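Local coordinates for protein BONZAI 1 (Arabidopsis thaliana, PDB 6KXT) that binds phospholipids in a calcium-dependent manner and negatively regulates cell death and defence responses in plants, this chain being its second C2 domain, C2B, at residues A[14-19]-A[105-110]; A[18-23]-A[34-39]. One frame throughout, in Å; residues are numbered along the deposited sequence. Where two conformers were deposited one is given.

Interaction 1: residues A[14-19]-A[105-110]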
loop_
_atom_site.group_PDB
_atom_site.type_symbol
_atom_site.label_atom_id
_atom_site.label_comp_id
_atom_site.label_asym_id
_atom_site.label_seq_id
_atom_site.Cartn_x
_atom_site.Cartn_y
_atom_site.Cartn_z
ATOM N N THR A 14 10.551 7.622 4.630
ATOM C CA THR A 14 10.020 7.673 3.260
ATOM C C THR A 14 8.603 8.266 3.292
ATOM O O THR A 14 7.728 7.703 3.992
ATOM C CB THR A 14 10.059 6.288 2.618
ATOM O OG1 THR A 14 11.401 5.801 2.676
ATOM C CG2 THR A 14 9.622 6.326 1.176
ATOM N N GLU A 15 8.382 9.320 2.534
ATOM C CA GLU A 15 7.047 9.928 2.375
ATOM C C GLU A 15 6.483 9.428 1.042
ATOM O O GLU A 15 7.133 9.598 -0.016
ATOM C CB GLU A 15 7.208 11.446 2.387
ATOM C CG GLU A 15 5.872 12.126 2.162
ATOM C CD GLU A 15 5.923 13.644 2.195
ATOM O OE1 GLU A 15 6.999 14.185 2.504
ATOM O OE2 GLU A 15 4.893 14.262 1.941
ATOM N N ILE A 16 5.274 8.883 1.057
ATOM C CA ILE A 16 4.647 8.265 -0.134
ATOM C C ILE A 16 3.233 8.764 -0.296
ATOM O O ILE A 16 2.448 8.756 0.673
ATOM C CB ILE A 16 4.649 6.719 -0.058
ATOM C CG1 ILE A 16 6.053 6.191 0.251
ATOM C CG2 ILE A 16 4.059 6.166 -1.369
ATOM C CD1 ILE A 16 6.197 4.676 0.196
ATOM N N VAL A 17 2.898 9.223 -1.489
ATOM C CA VAL A 17 1.494 9.527 -1.881
ATOM C C VAL A 17 1.074 8.375 -2.794
ATOM O O VAL A 17 1.660 8.189 -3.890
ATOM C CB VAL A 17 1.325 10.896 -2.556
ATOM C CG1 VAL A 17 -0.079 11.021 -3.149
ATOM C CG2 VAL A 17 1.626 12.033 -1.589
ATOM N N PHE A 18 0.081 7.617 -2.381
ATOM C CA PHE A 18 -0.565 6.532 -3.127
ATOM C C PHE A 18 -1.822 7.014 -3.822
ATOM O O PHE A 18 -2.558 7.854 -3.307
ATOM C CB PHE A 18 -0.953 5.393 -2.183
ATOM C CG PHE A 18 0.202 4.637 -1.579
ATOM C CD1 PHE A 18 0.942 3.773 -2.376
ATOM C CD2 PHE A 18 0.493 4.710 -0.235
ATOM C CE1 PHE A 18 1.943 2.981 -1.819
ATOM C CE2 PHE A 18 1.491 3.911 0.319
ATOM C CZ PHE A 18 2.221 3.070 -0.482
ATOM N N ARG A 19 -2.033 6.457 -5.008
ATOM C CA ARG A 19 -3.230 6.734 -5.823
ATOM C C ARG A 19 -3.739 5.399 -6.348
ATOM O O ARG A 19 -2.903 4.519 -6.696
ATOM C CB ARG A 19 -2.853 7.661 -6.973
ATOM C CG ARG A 19 -3.924 7.782 -8.038
ATOM C CD ARG A 19 -3.478 8.865 -9.029
ATOM N NE ARG A 19 -2.333 8.514 -9.881
ATOM C CZ ARG A 19 -2.437 7.844 -11.012
ATOM N NH1 ARG A 19 -3.604 7.361 -11.418
ATOM N NH2 ARG A 19 -1.363 7.643 -11.758
ATOM N N SER A 105 11.734 -0.201 -2.109
ATOM C CA SER A 105 12.584 -0.094 -3.318
ATOM C C SER A 105 11.688 -0.251 -4.552
ATOM O O SER A 105 11.834 0.477 -5.571
ATOM C CB SER A 105 13.699 -1.129 -3.235
ATOM O OG SER A 105 14.488 -1.018 -4.388
ATOM N N ASP A 106 10.786 -1.206 -4.531
ATOM C CA ASP A 106 9.851 -1.464 -5.650
ATOM C C ASP A 106 8.892 -0.289 -5.837
ATOM O O ASP A 106 8.684 0.168 -6.991
ATOM C CB ASP A 106 9.000 -2.695 -5.341
ATOM C CG ASP A 106 9.705 -4.032 -5.294
ATOM O OD1 ASP A 106 10.788 -4.157 -5.887
ATOM O OD2 ASP A 106 9.122 -4.967 -4.652
ATOM N N LEU A 107 8.373 0.266 -4.762
ATOM C CA LEU A 107 7.463 1.426 -4.882
ATOM C C LEU A 107 8.211 2.596 -5.515
ATOM O O LEU A 107 7.626 3.335 -6.297
ATOM C CB LEU A 107 6.925 1.785 -3.504
ATOM C CG LEU A 107 6.023 0.713 -2.855
ATOM C CD1 LEU A 107 5.538 1.225 -1.513
ATOM C CD2 LEU A 107 4.847 0.294 -3.748
ATOM N N GLU A 108 9.480 2.806 -5.176
ATOM C CA GLU A 108 10.266 3.893 -5.792
ATOM C C GLU A 108 10.395 3.624 -7.292
ATOM O O GLU A 108 10.270 4.585 -8.059
ATOM C CB GLU A 108 11.609 3.960 -5.098
ATOM C CG GLU A 108 12.483 5.092 -5.585
ATOM C CD GLU A 108 13.795 5.234 -4.804
ATOM O OE1 GLU A 108 14.296 4.251 -4.331
ATOM O OE2 GLU A 108 14.256 6.366 -4.717
ATOM N N LYS A 109 10.612 2.389 -7.700
ATOM C CA LYS A 109 10.755 2.064 -9.141
ATOM C C LYS A 109 9.423 2.346 -9.858
ATOM O O LYS A 109 9.451 2.915 -10.972
ATOM C CB LYS A 109 11.268 0.644 -9.291
ATOM C CG LYS A 109 12.713 0.440 -8.859
ATOM C CD LYS A 109 13.010 -1.027 -8.823
ATOM C CE LYS A 109 14.439 -1.333 -8.450
ATOM N NZ LYS A 109 14.735 -1.072 -7.025
ATOM N N LEU A 110 8.286 2.010 -9.265
ATOM C CA LEU A 110 6.990 2.318 -9.913
ATOM C C LEU A 110 6.883 3.829 -10.074
ATOM O O LEU A 110 6.457 4.319 -11.158
ATOM C CB LEU A 110 5.812 1.847 -9.049
ATOM C CG LEU A 110 5.638 0.349 -8.930
ATOM C CD1 LEU A 110 4.645 0.033 -7.833
ATOM C CD2 LEU A 110 5.206 -0.267 -10.245
#
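Ile16 and Leu107 mark the nearest approach of strand 14-19 to helix 105-110, with their CA atoms 8.8 Å apart. At that separation the two backbones do not touch, and the contact rests on three buried apolar side chains, whose residues account for all of the 103 Å² buried, both sides summed. One methyl group carries the helix's share. Leu107 CD1 lies 3.9 Å from Ile16 CD1 and equally far, 3.9 Å, from Phe18 CZ, with Phe18 CE1 only slightly more distant. The methyl approaches the ring at its edge, near the ring plane. A face of the same ring is taken by Ile16 CG2, 3.6 Å above the plane and over its centre, so Ile16 uses one branch against the ring and the other against the helix. In Ile16 the ethyl arm continues extended (chi2 -174°), which brings CD1 forward to Leu107, and the two side chains cross at about a right angle. Leu104, one helical turn earlier, also touches Ile16 and Thr14. Helix 104-113 links strand 95-102 of one sheet to strand 117-121 of the other, and here it packs against the inward side of strand 13-21 in the C2 beta-sandwich.

Interaction 2: residues A[18-23]-A[34-39]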
loop_
_atom_site.group_PDB
_atom_site.type_symbol
_atom_site.label_atom_id
_atom_site.label_comp_id
_atom_site.label_asym_id
_atom_site.label_seq_id
_atom_site.Cartn_x
_atom_site.Cartn_y
_atom_site.Cartn_z
ATOM N N PHE A 18 0.081 7.617 -2.381
ATOM C CA PHE A 18 -0.565 6.532 -3.127
ATOM C C PHE A 18 -1.822 7.014 -3.822
ATOM O O PHE A 18 -2.558 7.854 -3.307
ATOM C CB PHE A 18 -0.953 5.393 -2.183
ATOM C CG PHE A 18 0.202 4.637 -1.579
ATOM C CD1 PHE A 18 0.942 3.773 -2.376
ATOM C CD2 PHE A 18 0.493 4.710 -0.235
ATOM C CE1 PHE A 18 1.943 2.981 -1.819
ATOM C CE2 PHE A 18 1.491 3.911 0.319
ATOM C CZ PHE A 18 2.221 3.070 -0.482
ATOM N N ARG A 19 -2.033 6.457 -5.008
ATOM C CA ARG A 19 -3.230 6.734 -5.823
ATOM C C ARG A 19 -3.739 5.399 -6.348
ATOM O O ARG A 19 -2.903 4.519 -6.696
ATOM C CB ARG A 19 -2.853 7.661 -6.973
ATOM C CG ARG A 19 -3.924 7.782 -8.038
ATOM C CD ARG A 19 -3.478 8.865 -9.029
ATOM N NE ARG A 19 -2.333 8.514 -9.881
ATOM C CZ ARG A 19 -2.437 7.844 -11.012
ATOM N NH1 ARG A 19 -3.604 7.361 -11.418
ATOM N NH2 ARG A 19 -1.363 7.643 -11.758
ATOM N N CYS A 20 -5.043 5.216 -6.483
ATOM C CA CYS A 20 -5.615 4.072 -7.187
ATOM C C CYS A 20 -6.410 4.532 -8.400
ATOM O O CYS A 20 -6.967 5.671 -8.372
ATOM C CB CYS A 20 -6.499 3.196 -6.325
ATOM S SG CYS A 20 -5.610 2.478 -4.923
ATOM N N SER A 21 -6.433 3.656 -9.405
ATOM C CA SER A 21 -7.211 3.840 -10.647
ATOM C C SER A 21 -8.270 2.741 -10.750
ATOM O O SER A 21 -7.902 1.570 -10.630
ATOM C CB SER A 21 -6.275 3.826 -11.817
ATOM O OG SER A 21 -6.898 4.324 -12.977
ATOM N N ASN A 22 -9.528 3.109 -10.996
ATOM C CA ASN A 22 -10.566 2.195 -11.534
ATOM C C ASN A 22 -10.876 1.104 -10.495
ATOM O O ASN A 22 -10.978 -0.063 -10.869
ATOM C CB ASN A 22 -10.157 1.690 -12.934
ATOM C CG ASN A 22 -11.259 0.995 -13.723
ATOM O OD1 ASN A 22 -12.448 1.220 -13.493
ATOM N ND2 ASN A 22 -10.873 0.128 -14.659
ATOM N N LEU A 23 -11.068 1.461 -9.219
ATOM C CA LEU A 23 -11.539 0.462 -8.248
ATOM C C LEU A 23 -12.893 -0.088 -8.716
ATOM O O LEU A 23 -13.723 0.680 -9.246
ATOM C CB LEU A 23 -11.673 1.093 -6.865
ATOM C CG LEU A 23 -10.388 1.660 -6.279
ATOM C CD1 LEU A 23 -10.664 2.108 -4.868
ATOM C CD2 LEU A 23 -9.271 0.599 -6.306
ATOM N N PRO A 34 -12.667 3.704 0.107
ATOM C CA PRO A 34 -11.397 3.037 0.257
ATOM C C PRO A 34 -10.384 3.745 1.167
ATOM O O PRO A 34 -10.364 4.943 1.299
ATOM C CB PRO A 34 -10.842 3.045 -1.171
ATOM C CG PRO A 34 -11.405 4.296 -1.767
ATOM C CD PRO A 34 -12.794 4.395 -1.165
ATOM N N PHE A 35 -9.576 2.898 1.760
ATOM C CA PHE A 35 -8.355 3.256 2.487
ATOM C C PHE A 35 -7.323 2.168 2.230
ATOM O O PHE A 35 -7.638 1.045 1.746
ATOM C CB PHE A 35 -8.667 3.418 3.990
ATOM C CG PHE A 35 -9.044 2.192 4.770
ATOM C CD1 PHE A 35 -10.305 1.636 4.652
ATOM C CD2 PHE A 35 -8.134 1.552 5.601
ATOM C CE1 PHE A 35 -10.662 0.502 5.357
ATOM C CE2 PHE A 35 -8.506 0.437 6.354
ATOM C CZ PHE A 35 -9.764 -0.093 6.214
ATOM N N LEU A 36 -6.062 2.563 2.486
ATOM C CA LEU A 36 -4.927 1.619 2.347
ATOM C C LEU A 36 -4.337 1.307 3.718
ATOM O O LEU A 36 -4.278 2.200 4.596
ATOM C CB LEU A 36 -3.775 2.160 1.487
ATOM C CG LEU A 36 -4.109 2.605 0.084
ATOM C CD1 LEU A 36 -2.844 3.111 -0.611
ATOM C CD2 LEU A 36 -4.732 1.479 -0.685
ATOM N N VAL A 37 -3.889 0.091 3.888
ATOM C CA VAL A 37 -3.113 -0.337 5.073
ATOM C C VAL A 37 -1.809 -0.925 4.540
ATOM O O VAL A 37 -1.806 -1.773 3.645
ATOM C CB VAL A 37 -3.888 -1.378 5.894
ATOM C CG1 VAL A 37 -3.028 -1.873 7.033
ATOM C CG2 VAL A 37 -5.222 -0.787 6.356
ATOM N N VAL A 38 -0.692 -0.450 5.087
ATOM C CA VAL A 38 0.649 -1.029 4.841
ATOM C C VAL A 38 1.017 -1.893 6.025
ATOM O O VAL A 38 0.864 -1.412 7.164
ATOM C CB VAL A 38 1.679 0.075 4.621
ATOM C CG1 VAL A 38 3.027 -0.519 4.328
ATOM C CG2 VAL A 38 1.275 0.968 3.464
ATOM N N SER A 39 1.405 -3.123 5.772
ATOM C CA SER A 39 1.708 -4.085 6.863
ATOM C C SER A 39 3.056 -4.754 6.629
ATOM O O SER A 39 3.458 -5.151 5.520
ATOM C CB SER A 39 0.610 -5.135 7.011
ATOM O OG SER A 39 -0.622 -4.498 7.154
#
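Phe18 and Leu36 face each other across the interior of the C2 beta-sandwich, one from each of its two antiparallel sheets. Strands 18-21 and 34-39 are not sheet neighbours: their axes come no closer than 9.3 Å, and their directions differ by 129°, so side chains alone fill the gap. Leu36 CD1 is placed beside the root of Phe18, 3.4 Å from CB and 3.5 Å from CG, and the two side chains cross obliquely. Leu36 was modelled in two conformers, so this short approach should be read with caution. In the conformer described here its second methyl, CD2, turns to Cys20 and lies 4.4 Å from SG, a looser touch. The far part of the ring reaches along strand 34-39 to Val38, where Phe18 CE2 and Val38 CG2 are 4.3 Å apart. Leu36 thus meets both Phe18 and Cys20 from the other sheet, each with a different methyl, while Trp64 and Leu135 add further bulk around this row. Beyond the end of strand 13-21 the chain bends, yet Leu23 still points back to strand 34-39. The loop between these strands corresponds to one that often contributes to calcium binding in C2 domains. At the start of that loop, the extended end of Leu23 (chi2 -174°) sets CD1 against the Pro34 ring, 3.8 Å from CB and 3.9 Å from CG.

How the interactions relate
Both contacts are buried and wholly apolar, and both start from strand 13-21, with Phe18 as the shared side chain. Interaction 1 sets a helix against the strand, whereas interaction 2 joins the two sheets over a longer row of residues and buries 227 Å², about twice as much. The side chain of Phe18 divides its work: ring atoms CZ and CE1 meet the helix, whereas CB and the CG-CD2-CE2 side meet strand 34-39. The centres of the two interactions lie about 12 Å apart, and interaction 2 is nearer the centre of the chain. Arg19 of the same strand instead forms a salt bridge with Asp138 of strand 133-143.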